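Local coordinates for Serine/threonine-protein kinase Tel1 (Chaetomium thermophilum, PDB 6SKY) that probably acts as an ATP-dependent serine/threonine kinase that senses DNA damage and activates checkpoint signalling, phosphorylating substrates at Ser/Thr-Gln sites, at residues A[2743-2748]-A[2773-2778]; A[2748-2753]-A[2796-2801]. All blocks are in the same frame, centred on the assembly; numbering follows the deposited sequence.

Contact 1 (A[2743-2748]-A[2773-2778]). With AGS (phosphothiophosphoric acid-adenylate ester), chain C.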
loop_
_atom_site.group_PDB
_atom_site.type_symbol
_atom_site.label_atom_id
_atom_site.label_comp_id
_atom_site.label_asym_id
_atom_site.label_seq_id
_atom_site.Cartn_x
_atom_site.Cartn_y
_atom_site.Cartn_z
ATOM N N THR A 2743 25.080 -17.290 -3.779
ATOM C CA THR A 2743 24.382 -16.346 -2.912
ATOM C C THR A 2743 22.877 -16.581 -2.918
ATOM O O THR A 2743 22.230 -16.531 -1.867
ATOM C CB THR A 2743 24.694 -14.917 -3.333
ATOM O OG1 THR A 2743 26.099 -14.774 -3.528
ATOM C CG2 THR A 2743 24.278 -13.968 -2.275
ATOM N N ARG A 2744 22.302 -16.868 -4.081
ATOM C CA ARG A 2744 20.861 -17.064 -4.160
ATOM C C ARG A 2744 20.413 -18.337 -3.461
ATOM O O ARG A 2744 19.402 -18.333 -2.753
ATOM C CB ARG A 2744 20.419 -17.097 -5.610
ATOM C CG ARG A 2744 20.290 -15.763 -6.245
ATOM C CD ARG A 2744 20.004 -15.945 -7.689
ATOM N NE ARG A 2744 19.822 -14.680 -8.374
ATOM C CZ ARG A 2744 19.629 -14.580 -9.678
ATOM N NH1 ARG A 2744 19.463 -13.399 -10.236
ATOM N NH2 ARG A 2744 19.605 -15.668 -10.423
ATOM N N THR A 2745 21.113 -19.449 -3.673
ATOM C CA THR A 2745 20.708 -20.675 -2.999
ATOM C C THR A 2745 20.920 -20.586 -1.498
ATOM O O THR A 2745 20.114 -21.127 -0.734
ATOM C CB THR A 2745 21.448 -21.868 -3.580
ATOM O OG1 THR A 2745 22.838 -21.579 -3.641
ATOM C CG2 THR A 2745 20.967 -22.138 -4.957
ATOM N N THR A 2746 21.954 -19.875 -1.051
ATOM C CA THR A 2746 22.131 -19.662 0.379
ATOM C C THR A 2746 20.999 -18.835 0.963
ATOM O O THR A 2746 20.499 -19.141 2.043
ATOM C CB THR A 2746 23.474 -18.999 0.635
ATOM O OG1 THR A 2746 24.493 -19.778 0.015
ATOM C CG2 THR A 2746 23.762 -18.927 2.090
ATOM N N ALA A 2747 20.566 -17.793 0.257
ATOM C CA ALA A 2747 19.462 -16.976 0.745
ATOM C C ALA A 2747 18.173 -17.780 0.847
ATOM O O ALA A 2747 17.446 -17.695 1.846
ATOM C CB ALA A 2747 19.267 -15.775 -0.168
ATOM N N ALA A 2748 17.865 -18.563 -0.187
ATOM C CA ALA A 2748 16.633 -19.340 -0.174
ATOM C C ALA A 2748 16.632 -20.358 0.954
ATOM O O ALA A 2748 15.640 -20.495 1.676
ATOM C CB ALA A 2748 16.426 -20.026 -1.516
ATOM N N GLY A 2773 28.002 -23.994 -8.554
ATOM C CA GLY A 2773 28.240 -23.007 -7.538
ATOM C C GLY A 2773 27.256 -22.997 -6.395
ATOM O O GLY A 2773 27.488 -22.291 -5.419
ATOM N N GLU A 2774 26.184 -23.765 -6.465
ATOM C CA GLU A 2774 25.159 -23.694 -5.443
ATOM C C GLU A 2774 25.430 -24.659 -4.302
ATOM O O GLU A 2774 26.217 -25.592 -4.420
ATOM C CB GLU A 2774 23.796 -23.968 -6.046
ATOM C CG GLU A 2774 23.774 -25.001 -7.087
ATOM C CD GLU A 2774 22.688 -24.735 -8.083
ATOM O OE1 GLU A 2774 22.173 -23.602 -8.091
ATOM O OE2 GLU A 2774 22.342 -25.648 -8.856
ATOM N N VAL A 2775 24.767 -24.406 -3.179
ATOM C CA VAL A 2775 24.915 -25.198 -1.968
ATOM C C VAL A 2775 23.777 -26.198 -1.880
ATOM O O VAL A 2775 22.664 -25.953 -2.349
ATOM C CB VAL A 2775 24.961 -24.307 -0.712
ATOM C CG1 VAL A 2775 25.959 -23.224 -0.898
ATOM C CG2 VAL A 2775 23.618 -23.711 -0.436
ATOM N N VAL A 2776 24.067 -27.346 -1.288
ATOM C CA VAL A 2776 23.090 -28.396 -1.050
ATOM C C VAL A 2776 23.076 -28.672 0.439
ATOM O O VAL A 2776 24.130 -28.859 1.047
ATOM C CB VAL A 2776 23.414 -29.675 -1.843
ATOM C CG1 VAL A 2776 22.226 -30.604 -1.875
ATOM C CG2 VAL A 2776 23.863 -29.336 -3.241
ATOM N N HIS A 2777 21.895 -28.678 1.031
ATOM C CA HIS A 2777 21.737 -29.003 2.436
ATOM C C HIS A 2777 21.163 -30.402 2.558
ATOM O O HIS A 2777 20.154 -30.724 1.931
ATOM C CB HIS A 2777 20.847 -27.980 3.131
ATOM C CG HIS A 2777 21.551 -26.703 3.457
ATOM N ND1 HIS A 2777 21.761 -26.279 4.747
ATOM C CD2 HIS A 2777 22.109 -25.768 2.660
ATOM C CE1 HIS A 2777 22.414 -25.135 4.731
ATOM N NE2 HIS A 2777 22.636 -24.803 3.477
ATOM N N ILE A 2778 21.836 -31.238 3.337
ATOM C CA ILE A 2778 21.451 -32.618 3.549
ATOM C C ILE A 2778 21.189 -32.793 5.036
ATOM O O ILE A 2778 21.412 -31.886 5.827
ATOM C CB ILE A 2778 22.529 -33.593 3.050
ATOM C CG1 ILE A 2778 23.824 -33.380 3.809
ATOM C CG2 ILE A 2778 22.800 -33.369 1.598
ATOM C CD1 ILE A 2778 24.925 -34.207 3.329
HETATM P PG AGS C . 29.040 -36.892 11.886
HETATM S S1G AGS C . 29.423 -34.994 12.113
HETATM O O2G AGS C . 27.517 -37.114 11.694
HETATM O O3G AGS C . 29.516 -37.674 13.140
HETATM P PB AGS C . 29.250 -37.120 9.210
HETATM O O1B AGS C . 28.513 -35.844 9.218
HETATM O O2B AGS C . 30.489 -37.154 8.318
HETATM O O3B AGS C . 29.777 -37.462 10.648
HETATM P PA AGS C . 28.654 -39.138 7.457
HETATM O O1A AGS C . 29.345 -40.367 7.860
HETATM O O2A AGS C . 27.351 -39.360 6.691
HETATM O O3A AGS C . 28.284 -38.257 8.709
HETATM O "O5'" AGS C . 29.667 -38.300 6.606
HETATM C "C5'" AGS C . 30.121 -38.835 5.356
HETATM C "C4'" AGS C . 30.802 -37.756 4.561
HETATM O "O4'" AGS C . 30.165 -37.641 3.275
HETATM C "C3'" AGS C . 30.754 -36.360 5.168
HETATM O "O3'" AGS C . 31.906 -35.608 4.812
HETATM C "C2'" AGS C . 29.480 -35.772 4.566
HETATM O "O2'" AGS C . 29.590 -34.365 4.415
HETATM C "C1'" AGS C . 29.422 -36.440 3.192
HETATM N N9 AGS C . 28.071 -36.772 2.770
HETATM C C8 AGS C . 27.051 -37.230 3.556
HETATM N N7 AGS C . 25.936 -37.453 2.909
HETATM C C5 AGS C . 26.247 -37.122 1.602
HETATM C C6 AGS C . 25.490 -37.134 0.418
HETATM N N6 AGS C . 24.213 -37.513 0.358
HETATM N N1 AGS C . 26.099 -36.742 -0.718
HETATM C C2 AGS C . 27.377 -36.362 -0.664
HETATM N N3 AGS C . 28.190 -36.308 0.391
HETATM C C4 AGS C . 27.558 -36.701 1.501
#
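Thr2745 meets Glu2774 and Val2775 with both branches of its side chain. Its hydroxyl lies between the backbone N and the carbonyl carbon (chi1 49°), which turns OG1 toward the strand, and there it accepts a weak but fairly straight hydrogen bond from Val2775 N (3.5 Å, 166° at the hydrogen). OG1 is also tied to its own helix, through Asn2741 O and Tyr2742 O. Thr2745 CG2, the methyl, lies 3.5 Å from Glu2774 CB, and the two side chains cross nearly at right angles; the glutamate then runs on, extended, toward a long, weak ion pair with Arg2647. At the next residue, Thr2746 OG1, bonded to Tyr2742 O, rests on the methyls of Val2775, 3.9 Å from CG1. A valine in place of Thr2745 would probably leave Val2775 N without this acceptor at the start of the strand. Strand 2775-2777 is an outer strand of the small antiparallel sheet of the kinase C-lobe, bonded to strand 2766-2769 and leading to Ile2778, whose CD1 approaches N7 of the bound nucleotide. Helix 2732-2755 packs against it, with Ala2747 turned to helix 2816-2828.

Contact 2 (A[2748-2753]-A[2796-2801])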
loop_
_atom_site.group_PDB
_atom_site.type_symbol
_atom_site.label_atom_id
_atom_site.label_comp_id
_atom_site.label_asym_id
_atom_site.label_seq_id
_atom_site.Cartn_x
_atom_site.Cartn_y
_atom_site.Cartn_z
ATOM N N ALA A 2748 17.865 -18.563 -0.187
ATOM C CA ALA A 2748 16.633 -19.340 -0.174
ATOM C C ALA A 2748 16.632 -20.358 0.954
ATOM O O ALA A 2748 15.640 -20.495 1.676
ATOM C CB ALA A 2748 16.426 -20.026 -1.516
ATOM N N ILE A 2749 17.738 -21.079 1.137
ATOM C CA ILE A 2749 17.736 -22.082 2.193
ATOM C C ILE A 2749 17.782 -21.433 3.564
ATOM O O ILE A 2749 17.260 -21.989 4.525
ATOM C CB ILE A 2749 18.884 -23.087 2.009
ATOM C CG1 ILE A 2749 18.615 -24.342 2.831
ATOM C CG2 ILE A 2749 20.192 -22.483 2.439
ATOM C CD1 ILE A 2749 17.334 -25.019 2.516
ATOM N N SER A 2750 18.345 -20.235 3.683
ATOM C CA SER A 2750 18.354 -19.555 4.969
ATOM C C SER A 2750 16.948 -19.160 5.392
ATOM O O SER A 2750 16.536 -19.418 6.526
ATOM C CB SER A 2750 19.265 -18.337 4.896
ATOM O OG SER A 2750 20.608 -18.737 4.753
ATOM N N MET A 2751 16.184 -18.551 4.487
ATOM C CA MET A 2751 14.813 -18.185 4.836
ATOM C C MET A 2751 13.954 -19.415 5.076
ATOM O O MET A 2751 13.199 -19.476 6.052
ATOM C CB MET A 2751 14.195 -17.314 3.751
ATOM C CG MET A 2751 14.605 -15.870 3.817
ATOM S SD MET A 2751 14.402 -15.153 5.444
ATOM C CE MET A 2751 16.098 -15.020 5.974
ATOM N N LEU A 2752 14.055 -20.408 4.199
ATOM C CA LEU A 2752 13.216 -21.590 4.327
ATOM C C LEU A 2752 13.537 -22.376 5.586
ATOM O O LEU A 2752 12.640 -22.953 6.199
ATOM C CB LEU A 2752 13.382 -22.463 3.095
ATOM C CG LEU A 2752 12.105 -22.827 2.369
ATOM C CD1 LEU A 2752 12.396 -23.008 0.913
ATOM C CD2 LEU A 2752 11.574 -24.092 2.957
ATOM N N GLY A 2753 14.805 -22.418 5.991
ATOM C CA GLY A 2753 15.164 -23.100 7.209
ATOM C C GLY A 2753 14.920 -22.309 8.464
ATOM O O GLY A 2753 14.848 -22.898 9.540
ATOM N N VAL A 2796 20.784 -19.764 16.752
ATOM C CA VAL A 2796 20.891 -18.906 15.575
ATOM C C VAL A 2796 19.816 -19.334 14.588
ATOM O O VAL A 2796 19.469 -20.518 14.538
ATOM C CB VAL A 2796 22.285 -18.984 14.939
ATOM C CG1 VAL A 2796 23.289 -18.251 15.777
ATOM C CG2 VAL A 2796 22.695 -20.424 14.766
ATOM N N PRO A 2797 19.263 -18.423 13.789
ATOM C CA PRO A 2797 18.227 -18.835 12.839
ATOM C C PRO A 2797 18.762 -19.646 11.675
ATOM O O PRO A 2797 18.040 -20.492 11.141
ATOM C CB PRO A 2797 17.636 -17.500 12.378
ATOM C CG PRO A 2797 18.693 -16.528 12.612
ATOM C CD PRO A 2797 19.444 -16.969 13.803
ATOM N N PHE A 2798 20.002 -19.410 11.267
ATOM C CA PHE A 2798 20.632 -20.133 10.175
ATOM C C PHE A 2798 22.128 -19.897 10.272
ATOM O O PHE A 2798 22.596 -19.124 11.105
ATOM C CB PHE A 2798 20.072 -19.702 8.818
ATOM C CG PHE A 2798 19.850 -18.224 8.678
ATOM C CD1 PHE A 2798 18.593 -17.686 8.819
ATOM C CD2 PHE A 2798 20.893 -17.378 8.381
ATOM C CE1 PHE A 2798 18.391 -16.345 8.682
ATOM C CE2 PHE A 2798 20.685 -16.043 8.247
ATOM C CZ PHE A 2798 19.437 -15.529 8.395
ATOM N N ARG A 2799 22.879 -20.573 9.412
ATOM C CA ARG A 2799 24.335 -20.470 9.411
ATOM C C ARG A 2799 24.764 -19.308 8.526
ATOM O O ARG A 2799 24.554 -19.332 7.314
ATOM C CB ARG A 2799 24.974 -21.768 8.940
ATOM C CG ARG A 2799 26.463 -21.732 9.040
ATOM C CD ARG A 2799 27.092 -23.037 8.683
ATOM N NE ARG A 2799 28.502 -23.024 9.020
ATOM C CZ ARG A 2799 29.006 -23.562 10.115
ATOM N NH1 ARG A 2799 30.295 -23.491 10.354
ATOM N NH2 ARG A 2799 28.221 -24.178 10.961
ATOM N N LEU A 2800 25.343 -18.285 9.139
ATOM C CA LEU A 2800 25.841 -17.108 8.442
ATOM C C LEU A 2800 27.178 -16.691 9.033
ATOM O O LEU A 2800 27.380 -15.542 9.416
ATOM C CB LEU A 2800 24.836 -15.967 8.505
ATOM C CG LEU A 2800 24.856 -14.904 7.417
ATOM C CD1 LEU A 2800 24.609 -15.529 6.083
ATOM C CD2 LEU A 2800 23.800 -13.880 7.707
ATOM N N THR A 2801 28.100 -17.637 9.159
ATOM C CA THR A 2801 29.401 -17.338 9.731
ATOM C C THR A 2801 30.202 -16.442 8.788
ATOM O O THR A 2801 29.732 -16.025 7.736
ATOM C CB THR A 2801 30.146 -18.629 10.038
ATOM O OG1 THR A 2801 30.513 -19.274 8.820
ATOM C CG2 THR A 2801 29.262 -19.548 10.815
#
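This is a buried contact in the kinase C-lobe, centred on one aromatic ring: Phe2798, from the loop ahead of helix 2802-2806, lays its ring against Ser2750 on helix 2732-2755. Ser2750 CB makes a CH-pi contact over one face, 3.9 Å from the ring centroid and only 15° off the normal. The serine hydroxyl also lies near the rim of the ring, but its polar partner is the helix carbonyl Thr2746 O; the methylene provides the contact over the face. Pro2797 CG lies over the opposite face, 3.9 Å above the plane and displaced toward the rim, and Leu2800 CD2 meets the edge in plane. The ring is thus sandwiched between its own loop and the helix. Met2751 leaves the helix pointing away from the loop, but bends at chi2 (-51°) and chi3 (107°), and its CE comes to 3.8 Å from Phe2798 CE1, an apolar contact made obliquely. The sequence Pro-Phe-Arg-Leu-Thr belongs to the end of the activation loop in PI3K-related kinases, and Thr2801 is the N-cap of the helix that follows. The C-terminal FATC region covers this part of the loop: helix 2916-2927 touches Pro2797, Phe2798 and Met2751, while Arg2799 makes a cation-pi contact with Trp2940 and Thr2801 OG1 is hydrogen-bonded to Ala2944 O.

Contacts 1 and 2 use successive turns of one helix, 2732-2755, with Ala2748 common to both and centres about 10 Å apart. They touch directly where His2777 NE2 packs 3.5 Å from Ile2749 CG2. Along the chain the segments alternate: both helical pieces come first, then 2773-2778, then 2796-2801. The chain between the helix and segment 2773-2778 carries the pocket residues His2762 and His2764 and the magnesium ligand Asn2765; the second magnesium ligand, Asp2779, directly follows Ile2778. One C-lobe helix therefore packs against both the strand that leads into the nucleotide and metal site and the later loop held beside the FATC helix 2916-2927.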